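Local coordinates for putative solute-binding component of ABC transporter (Clostridium phytofermentans, PDB 4YS6), which binds beta-D-glucopyranose and probably serves as the extracytoplasmic sugar-capturing component of an ABC transporter, at residues T249-T254 with D274-K279; N223-I228 with T254-A259; N87-G92 with K116-I121. All blocks are in the same frame, centred on the assembly; numbering follows the deposited sequence.

How the interactions relate
Interactions 1 and 2 lie in one lobe of this two-lobed binding protein and interaction 3 lies in the other. Interactions 1 and 2 share T254 and helix 247-260, which meets helix 275-282 in interaction 1 and helix 218-232 in interaction 2; their centres are about 12 Å apart, and M225 CG packs 3.9 Å from V253 O. Along the chain 87-92/116-121 closes first, after which the segments of the other two alternate. Interaction 3 lies on the opposite side of the chain's centre, where helix 78-90 packs near the start of strand 119-123 of the seven-stranded sheet, its centre about 36 Å from that of interaction 1 and about 43 Å from that of interaction 2. Glucose binds between the lobes.

Interaction 1. Residues T249-T254 with D274-K279; sequences TALGVT and DIANVK
A276 and N277 of segment D274-K279 face A250 and L251 on helix 247-260; the axes of 249-254 and 275-279 approach to 10.0 Å, at an angle of 48°. D274 sits at the N-cap of the second helix but makes no capping bond with its carboxylate. A276, in the first turn, brings its methyl under the fork of L251, with A276 CB 4.0 Å from L251 CD2 and 4.2 Å from L251 CD1. Both branches of the leucine arrive there because its CG is turned anti to the backbone N (chi1 -174°), extending the side chain across the gap between the helices. The setting is the Rossmann-like lobe built on the four-stranded parallel sheet, as in type I periplasmic binding proteins: helix 247-260 follows strand 241-244 and lies on it, while helix 275-282 follows strand 267-268 and packs against helix 247-260. N277 comes next, one residue on from A276, with its CG beside the backbone N (chi1 -58°) and its amide end turned toward the start of helix 247-260. N277 ND2 lies 3.9 Å from A250 CB, 4.0 Å from L251 CB and 3.7 Å from L251 N, a packing approach only. Its hydrogen bonds go to D247 O and Q286 OE1, two acceptors that together fix the rotation of this buried amide. The N277 side chain is about 9 Å from the bound glucose. V278, the following residue, packs on Y344 and L348 of helix 344-349.

Interaction 2. Residues N223-I228 with T254-A259; sequences NRMDAI and TNALTA
D226 and A256 bring two helical backbones close, their CA atoms 5.3 Å apart. Helices 218-232 and 247-260 are successive helices of the Rossmann-like lobe, lying side by side; strand 241-244 of the four-stranded parallel sheet comes between them in sequence. A256 is the knob of this contact: its CB points at the neighbouring helix and enters a hole bounded by Q222, M225, D226 and I229, four residues spaced as in knobs-into-holes packing. The small methyl is consistent with so close an approach of the backbones. M225, a selenomethionine, supplies an apolar wall of the hole. Its CG is anti to the backbone N (chi1 -177°), which lays the first part of the chain alongside the alanine, with M225 CG 3.6 Å and M225 CB 3.7 Å from A256 CB. Beyond CG the chain bends twice and the side chain also packs on F170 of strand 165-170, so one residue serves both the neighbouring helix and the sheet beneath. Beside the contact, L257 packs on I229 of helix 218-232. At the polar edge the backbone itself closes the hole, D226 N lying 3.8 Å from A256 CB. The D226 side chain stands off the staggered positions (chi1 -142°), a rotation that swings the carboxylate toward helix 247-260. There D226 OD1 accepts a hydrogen bond from S260 OG, one turn beyond A256, while the same oxygen passes 3.9 Å from A256 CB.

Interaction 3. Residues N87-G92 with K116-I121; sequences NMISNG and KGISVI
I89, near the end of helix 78-90, is the residue through which segment N87-G92 touches K116 and I118. Just before it M88, a selenomethionine, turns to the sheet, its side chain meeting L96 of strand 95-98. I89 points between sheet and helix 107-115. Its CG2 branch does the touching, being anti to the backbone N while CG1 lies beside that N (chi1 -64°). The lysine's aliphatic chain, extended as far as CE, passes slantwise over this methyl, with K116 CE 3.5 Å and K116 CD 3.6 Å from I89 CG2; a final bend at chi4 (-64°) then turns the ammonium group from the line of the chain. From the sheet side, I118 CD1, the far end of an extended isoleucine branch, comes to 4.0 Å from the same I89 CG2, so one methyl meets both partners. I118 and I89 also share A113 of helix 107-115 and L96 as neighbours, which extends the buried apolar cluster beyond the two segments. The setting is the beta-alpha-beta architecture of the lobe containing the seven-stranded mixed sheet: helix 78-90 leads into strand 95-98 and helix 107-115 into the adjacent parallel strand 119-123. Past I89 the helix runs out within one turn. G92 ends it in a Schellman motif, with positive phi (91°) and backbone angles that call for glycine; G92 N reaches back to I89 O at 3.0 Å, which ties the helix end to the very residue that makes the contact. On the other segment, G117 ends helix 107-115 in a Schellman motif of its own, between K116 and I118.

Interaction 1. Residues T249-T254 with D274-K279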
loop_
_atom_site.group_PDB
_atom_site.type_symbol
_atom_site.label_atom_id
_atom_site.label_comp_id
_atom_site.label_asym_id
_atom_site.label_seq_id
_atom_site.Cartn_x
_atom_site.Cartn_y
_atom_site.Cartn_z
ATOM N N THR A 249 -4.682 -7.892 2.328
ATOM C CA THR A 249 -5.933 -8.023 3.063
ATOM C C THR A 249 -6.990 -8.716 2.206
ATOM O O THR A 249 -7.718 -9.581 2.705
ATOM C CB THR A 249 -6.454 -6.671 3.584
ATOM O OG1 THR A 249 -6.693 -5.767 2.508
ATOM C CG2 THR A 249 -5.448 -6.055 4.556
ATOM N N ALA A 250 -7.046 -8.394 0.920
ATOM C CA ALA A 250 -7.987 -9.081 0.041
ATOM C C ALA A 250 -7.770 -10.586 0.011
ATOM O O ALA A 250 -8.732 -11.364 -0.086
ATOM C CB ALA A 250 -7.901 -8.509 -1.367
ATOM N N LEU A 251 -6.517 -11.010 0.021
ATOM C CA LEU A 251 -6.210 -12.437 0.027
ATOM C C LEU A 251 -6.785 -13.154 1.250
ATOM O O LEU A 251 -7.295 -14.274 1.154
ATOM C CB LEU A 251 -4.711 -12.647 -0.039
ATOM C CG LEU A 251 -4.244 -14.078 -0.176
ATOM C CD1 LEU A 251 -4.818 -14.688 -1.451
ATOM C CD2 LEU A 251 -2.726 -14.105 -0.200
ATOM N N GLY A 252 -6.675 -12.524 2.413
ATOM C CA GLY A 252 -7.226 -13.063 3.638
ATOM C C GLY A 252 -8.733 -13.143 3.551
ATOM O O GLY A 252 -9.350 -14.135 3.919
ATOM N N VAL A 253 -9.329 -12.073 3.042
ATOM C CA VAL A 253 -10.775 -12.045 2.838
ATOM C C VAL A 253 -11.219 -13.167 1.893
ATOM O O VAL A 253 -12.141 -13.930 2.203
ATOM C CB VAL A 253 -11.198 -10.673 2.315
ATOM C CG1 VAL A 253 -12.590 -10.680 1.691
ATOM C CG2 VAL A 253 -11.140 -9.671 3.476
ATOM N N THR A 254 -10.586 -13.288 0.735
ATOM C CA THR A 254 -11.008 -14.338 -0.189
ATOM C C THR A 254 -10.721 -15.744 0.346
ATOM O O THR A 254 -11.521 -16.664 0.110
ATOM C CB THR A 254 -10.373 -14.163 -1.593
ATOM O OG1 THR A 254 -8.958 -14.219 -1.517
ATOM C CG2 THR A 254 -10.740 -12.843 -2.178
ATOM N N ASP A 274 -0.304 -8.425 -6.421
ATOM C CA ASP A 274 0.452 -9.572 -5.915
ATOM C C ASP A 274 0.104 -10.804 -6.747
ATOM O O ASP A 274 -1.023 -10.973 -7.191
ATOM C CB ASP A 274 0.135 -9.880 -4.442
ATOM C CG ASP A 274 0.660 -8.829 -3.479
ATOM O OD1 ASP A 274 1.499 -7.985 -3.878
ATOM O OD2 ASP A 274 0.260 -8.890 -2.290
ATOM N N ILE A 275 1.058 -11.707 -6.891
ATOM C CA ILE A 275 0.870 -12.886 -7.724
ATOM C C ILE A 275 -0.311 -13.732 -7.262
ATOM O O ILE A 275 -1.102 -14.162 -8.079
ATOM C CB ILE A 275 2.160 -13.740 -7.752
ATOM C CG1 ILE A 275 3.212 -13.004 -8.562
ATOM C CG2 ILE A 275 1.925 -15.113 -8.384
ATOM C CD1 ILE A 275 4.606 -13.604 -8.452
ATOM N N ALA A 276 -0.424 -13.982 -5.964
ATOM C CA ALA A 276 -1.526 -14.778 -5.433
ATOM C C ALA A 276 -2.872 -14.186 -5.843
ATOM O O ALA A 276 -3.798 -14.918 -6.221
ATOM C CB ALA A 276 -1.433 -14.854 -3.915
ATOM N N ASN A 277 -2.972 -12.860 -5.743
ATOM C CA ASN A 277 -4.218 -12.171 -6.064
ATOM C C ASN A 277 -4.504 -12.144 -7.547
ATOM O O ASN A 277 -5.672 -12.223 -7.936
ATOM C CB ASN A 277 -4.189 -10.762 -5.512
ATOM C CG ASN A 277 -3.976 -10.757 -4.036
ATOM O OD1 ASN A 277 -2.908 -11.137 -3.566
ATOM N ND2 ASN A 277 -4.977 -10.324 -3.288
ATOM N N VAL A 278 -3.470 -12.028 -8.378
ATOM C CA VAL A 278 -3.696 -12.103 -9.823
ATOM C C VAL A 278 -4.251 -13.470 -10.193
ATOM O O VAL A 278 -5.208 -13.583 -10.969
ATOM C CB VAL A 278 -2.415 -11.822 -10.615
ATOM C CG1 VAL A 278 -2.667 -11.975 -12.136
ATOM C CG2 VAL A 278 -1.925 -10.427 -10.307
ATOM N N LYS A 279 -3.677 -14.524 -9.639
ATOM C CA LYS A 279 -4.213 -15.858 -9.887
ATOM C C LYS A 279 -5.658 -15.977 -9.419
ATOM O O LYS A 279 -6.473 -16.579 -10.110
ATOM C CB LYS A 279 -3.350 -16.902 -9.200
ATOM C CG LYS A 279 -1.993 -17.057 -9.853
ATOM C CD LYS A 279 -1.105 -18.010 -9.068
ATOM C CE LYS A 279 0.214 -18.254 -9.777
ATOM N NZ LYS A 279 0.969 -19.388 -9.151
#

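Interaction 2. Residues N223-I228 with T254-A259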
loop_
_atom_site.group_PDB
_atom_site.type_symbol
_atom_site.label_atom_id
_atom_site.label_comp_id
_atom_site.label_asym_id
_atom_site.label_seq_id
_atom_site.Cartn_x
_atom_site.Cartn_y
_atom_site.Cartn_z
ATOM N N ASN A 223 -8.923 -14.068 9.625
ATOM C CA ASN A 223 -9.551 -14.389 10.895
ATOM C C ASN A 223 -10.745 -13.458 11.165
ATOM O O ASN A 223 -11.801 -13.899 11.635
ATOM C CB ASN A 223 -8.522 -14.316 12.023
ATOM C CG ASN A 223 -7.593 -15.519 12.045
ATOM O OD1 ASN A 223 -7.924 -16.580 11.518
ATOM N ND2 ASN A 223 -6.427 -15.357 12.662
ATOM N N ARG A 224 -10.589 -12.176 10.859
ATOM C CA ARG A 224 -11.681 -11.234 11.051
ATOM C C ARG A 224 -12.822 -11.520 10.061
ATOM O O ARG A 224 -13.986 -11.529 10.463
ATOM C CB ARG A 224 -11.177 -9.798 10.920
ATOM C CG ARG A 224 -12.283 -8.743 10.948
ATOM C CD ARG A 224 -11.773 -7.289 11.032
ATOM N NE ARG A 224 -12.932 -6.434 10.855
ATOM C CZ ARG A 224 -13.132 -5.618 9.824
ATOM N NH1 ARG A 224 -12.181 -5.378 8.935
ATOM N NH2 ARG A 224 -14.276 -4.966 9.749
HETATM N N MSE A 225 -12.508 -11.791 8.797
HETATM C CA MSE A 225 -13.560 -12.095 7.825
HETATM C C MSE A 225 -14.278 -13.387 8.209
HETATM O O MSE A 225 -15.509 -13.467 8.079
HETATM C CB MSE A 225 -12.991 -12.181 6.408
HETATM C CG MSE A 225 -14.017 -12.436 5.315
HETATM SE SE MSE A 225 -15.102 -10.784 4.964
HETATM C CE MSE A 225 -16.786 -11.324 5.636
ATOM N N ASP A 226 -13.548 -14.383 8.721
ATOM C CA ASP A 226 -14.220 -15.619 9.150
ATOM C C ASP A 226 -15.249 -15.360 10.251
ATOM O O ASP A 226 -16.354 -15.942 10.254
ATOM C CB ASP A 226 -13.212 -16.656 9.629
ATOM C CG ASP A 226 -13.596 -18.057 9.209
ATOM O OD1 ASP A 226 -13.557 -18.337 7.986
ATOM O OD2 ASP A 226 -13.953 -18.865 10.091
ATOM N N ALA A 227 -14.899 -14.481 11.175
ATOM C CA ALA A 227 -15.774 -14.149 12.287
ATOM C C ALA A 227 -16.972 -13.344 11.802
ATOM O O ALA A 227 -18.092 -13.505 12.277
ATOM C CB ALA A 227 -14.993 -13.386 13.354
ATOM N N ILE A 228 -16.736 -12.458 10.846
ATOM C CA ILE A 228 -17.832 -11.688 10.265
ATOM C C ILE A 228 -18.794 -12.615 9.483
ATOM O O ILE A 228 -20.013 -12.515 9.639
ATOM C CB ILE A 228 -17.291 -10.577 9.396
ATOM C CG1 ILE A 228 -16.629 -9.516 10.284
ATOM C CG2 ILE A 228 -18.406 -9.920 8.580
ATOM C CD1 ILE A 228 -15.929 -8.398 9.508
ATOM N N THR A 254 -10.586 -13.288 0.735
ATOM C CA THR A 254 -11.008 -14.338 -0.189
ATOM C C THR A 254 -10.721 -15.744 0.346
ATOM O O THR A 254 -11.521 -16.664 0.110
ATOM C CB THR A 254 -10.373 -14.163 -1.593
ATOM O OG1 THR A 254 -8.958 -14.219 -1.517
ATOM C CG2 THR A 254 -10.740 -12.843 -2.178
ATOM N N ASN A 255 -9.643 -15.937 1.116
ATOM C CA ASN A 255 -9.428 -17.213 1.795
ATOM C C ASN A 255 -10.606 -17.566 2.704
ATOM O O ASN A 255 -11.069 -18.700 2.713
ATOM C CB ASN A 255 -8.154 -17.203 2.633
ATOM C CG ASN A 255 -6.876 -17.259 1.802
ATOM O OD1 ASN A 255 -6.881 -17.571 0.613
ATOM N ND2 ASN A 255 -5.767 -16.977 2.453
ATOM N N ALA A 256 -11.087 -16.597 3.475
ATOM C CA ALA A 256 -12.208 -16.839 4.379
ATOM C C ALA A 256 -13.491 -17.090 3.627
ATOM O O ALA A 256 -14.265 -17.956 4.015
ATOM C CB ALA A 256 -12.392 -15.670 5.321
ATOM N N LEU A 257 -13.736 -16.316 2.575
ATOM C CA LEU A 257 -14.965 -16.484 1.809
ATOM C C LEU A 257 -14.972 -17.860 1.171
ATOM O O LEU A 257 -16.000 -18.536 1.175
ATOM C CB LEU A 257 -15.111 -15.393 0.741
ATOM C CG LEU A 257 -15.321 -13.967 1.214
ATOM C CD1 LEU A 257 -15.167 -13.030 -0.018
ATOM C CD2 LEU A 257 -16.682 -13.799 1.839
ATOM N N THR A 258 -13.826 -18.300 0.650
ATOM C CA THR A 258 -13.730 -19.635 0.060
ATOM C C THR A 258 -14.062 -20.700 1.088
ATOM O O THR A 258 -14.806 -21.653 0.808
ATOM C CB THR A 258 -12.320 -19.870 -0.524
ATOM O OG1 THR A 258 -12.173 -19.019 -1.664
ATOM C CG2 THR A 258 -12.118 -21.299 -0.965
ATOM N N ALA A 259 -13.518 -20.533 2.284
ATOM C CA ALA A 259 -13.663 -21.539 3.333
ATOM C C ALA A 259 -15.088 -21.640 3.851
ATOM O O ALA A 259 -15.583 -22.738 4.094
ATOM C CB ALA A 259 -12.721 -21.231 4.481
#

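Interaction 3. Residues N87-G92 with K116-I121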
loop_
_atom_site.group_PDB
_atom_site.type_symbol
_atom_site.label_atom_id
_atom_site.label_comp_id
_atom_site.label_asym_id
_atom_site.label_seq_id
_atom_site.Cartn_x
_atom_site.Cartn_y
_atom_site.Cartn_z
ATOM N N ASN A 87 22.731 1.085 12.004
ATOM C CA ASN A 87 23.897 0.392 11.451
ATOM C C ASN A 87 24.281 0.969 10.099
ATOM O O ASN A 87 25.459 1.052 9.779
ATOM C CB ASN A 87 23.630 -1.102 11.300
ATOM C CG ASN A 87 23.529 -1.820 12.636
ATOM O OD1 ASN A 87 23.880 -1.271 13.682
ATOM N ND2 ASN A 87 23.042 -3.056 12.603
HETATM N N MSE A 88 23.286 1.345 9.297
HETATM C CA MSE A 88 23.575 1.997 8.019
HETATM C C MSE A 88 24.361 3.280 8.243
HETATM O O MSE A 88 25.328 3.564 7.536
HETATM C CB MSE A 88 22.288 2.301 7.250
HETATM C CG MSE A 88 21.656 1.100 6.651
HETATM SE SE MSE A 88 19.820 1.466 6.066
HETATM C CE MSE A 88 19.330 -0.398 5.727
ATOM N N ILE A 89 23.951 4.055 9.235
ATOM C CA ILE A 89 24.612 5.312 9.519
ATOM C C ILE A 89 26.042 5.030 9.982
ATOM O O ILE A 89 26.987 5.725 9.591
ATOM C CB ILE A 89 23.844 6.115 10.579
ATOM C CG1 ILE A 89 22.462 6.502 10.037
ATOM C CG2 ILE A 89 24.632 7.358 10.987
ATOM C CD1 ILE A 89 21.548 7.144 11.077
ATOM N N SER A 90 26.193 4.004 10.811
ATOM C CA SER A 90 27.499 3.635 11.358
ATOM C C SER A 90 28.433 3.134 10.265
ATOM O O SER A 90 29.635 3.334 10.320
ATOM C CB SER A 90 27.340 2.561 12.438
ATOM O OG SER A 90 26.582 3.051 13.531
ATOM N N ASN A 91 27.866 2.489 9.262
ATOM C CA ASN A 91 28.639 1.986 8.132
ATOM C C ASN A 91 28.967 3.066 7.120
ATOM O O ASN A 91 29.622 2.792 6.112
ATOM C CB ASN A 91 27.888 0.864 7.425
ATOM C CG ASN A 91 27.733 -0.360 8.285
ATOM O OD1 ASN A 91 28.512 -0.584 9.214
ATOM N ND2 ASN A 91 26.725 -1.172 7.979
ATOM N N GLY A 92 28.495 4.282 7.369
ATOM C CA GLY A 92 28.847 5.414 6.528
ATOM C C GLY A 92 27.908 5.687 5.361
ATOM O O GLY A 92 28.309 6.320 4.382
ATOM N N LYS A 116 24.101 14.438 11.144
ATOM C CA LYS A 116 25.249 14.081 10.317
ATOM C C LYS A 116 25.138 14.585 8.870
ATOM O O LYS A 116 26.011 14.311 8.050
ATOM C CB LYS A 116 25.429 12.563 10.316
ATOM C CG LYS A 116 25.802 11.989 11.667
ATOM C CD LYS A 116 26.245 10.543 11.551
ATOM C CE LYS A 116 26.215 9.832 12.905
ATOM N NZ LYS A 116 27.173 10.385 13.907
ATOM N N GLY A 117 24.069 15.314 8.561
ATOM C CA GLY A 117 23.839 15.817 7.215
ATOM C C GLY A 117 23.419 14.769 6.206
ATOM O O GLY A 117 23.575 14.951 5.003
ATOM N N ILE A 118 22.875 13.666 6.697
ATOM C CA ILE A 118 22.407 12.579 5.846
ATOM C C ILE A 118 20.969 12.834 5.422
ATOM O O ILE A 118 20.073 12.892 6.268
ATOM C CB ILE A 118 22.498 11.232 6.588
ATOM C CG1 ILE A 118 23.951 10.898 6.909
ATOM C CG2 ILE A 118 21.899 10.100 5.751
ATOM C CD1 ILE A 118 24.089 9.778 7.901
ATOM N N SER A 119 20.736 12.989 4.120
ATOM C CA SER A 119 19.374 13.174 3.612
ATOM C C SER A 119 18.537 11.919 3.742
ATOM O O SER A 119 19.064 10.811 3.657
ATOM C CB SER A 119 19.412 13.615 2.158
ATOM O OG SER A 119 20.022 14.891 2.071
ATOM N N VAL A 120 17.230 12.109 3.942
ATOM C CA VAL A 120 16.281 11.017 4.111
ATOM C C VAL A 120 15.159 11.112 3.100
ATOM O O VAL A 120 14.441 12.115 3.027
ATOM C CB VAL A 120 15.679 11.018 5.536
ATOM C CG1 VAL A 120 14.564 10.001 5.659
ATOM C CG2 VAL A 120 16.783 10.756 6.556
ATOM N N ILE A 121 14.999 10.047 2.330
ATOM C CA ILE A 121 13.875 9.945 1.405
ATOM C C ILE A 121 12.908 8.934 1.995
ATOM O O ILE A 121 13.272 7.789 2.266
ATOM C CB ILE A 121 14.333 9.518 -0.019
ATOM C CG1 ILE A 121 15.289 10.557 -0.613
ATOM C CG2 ILE A 121 13.145 9.346 -0.925
ATOM C CD1 ILE A 121 15.927 10.136 -1.903
#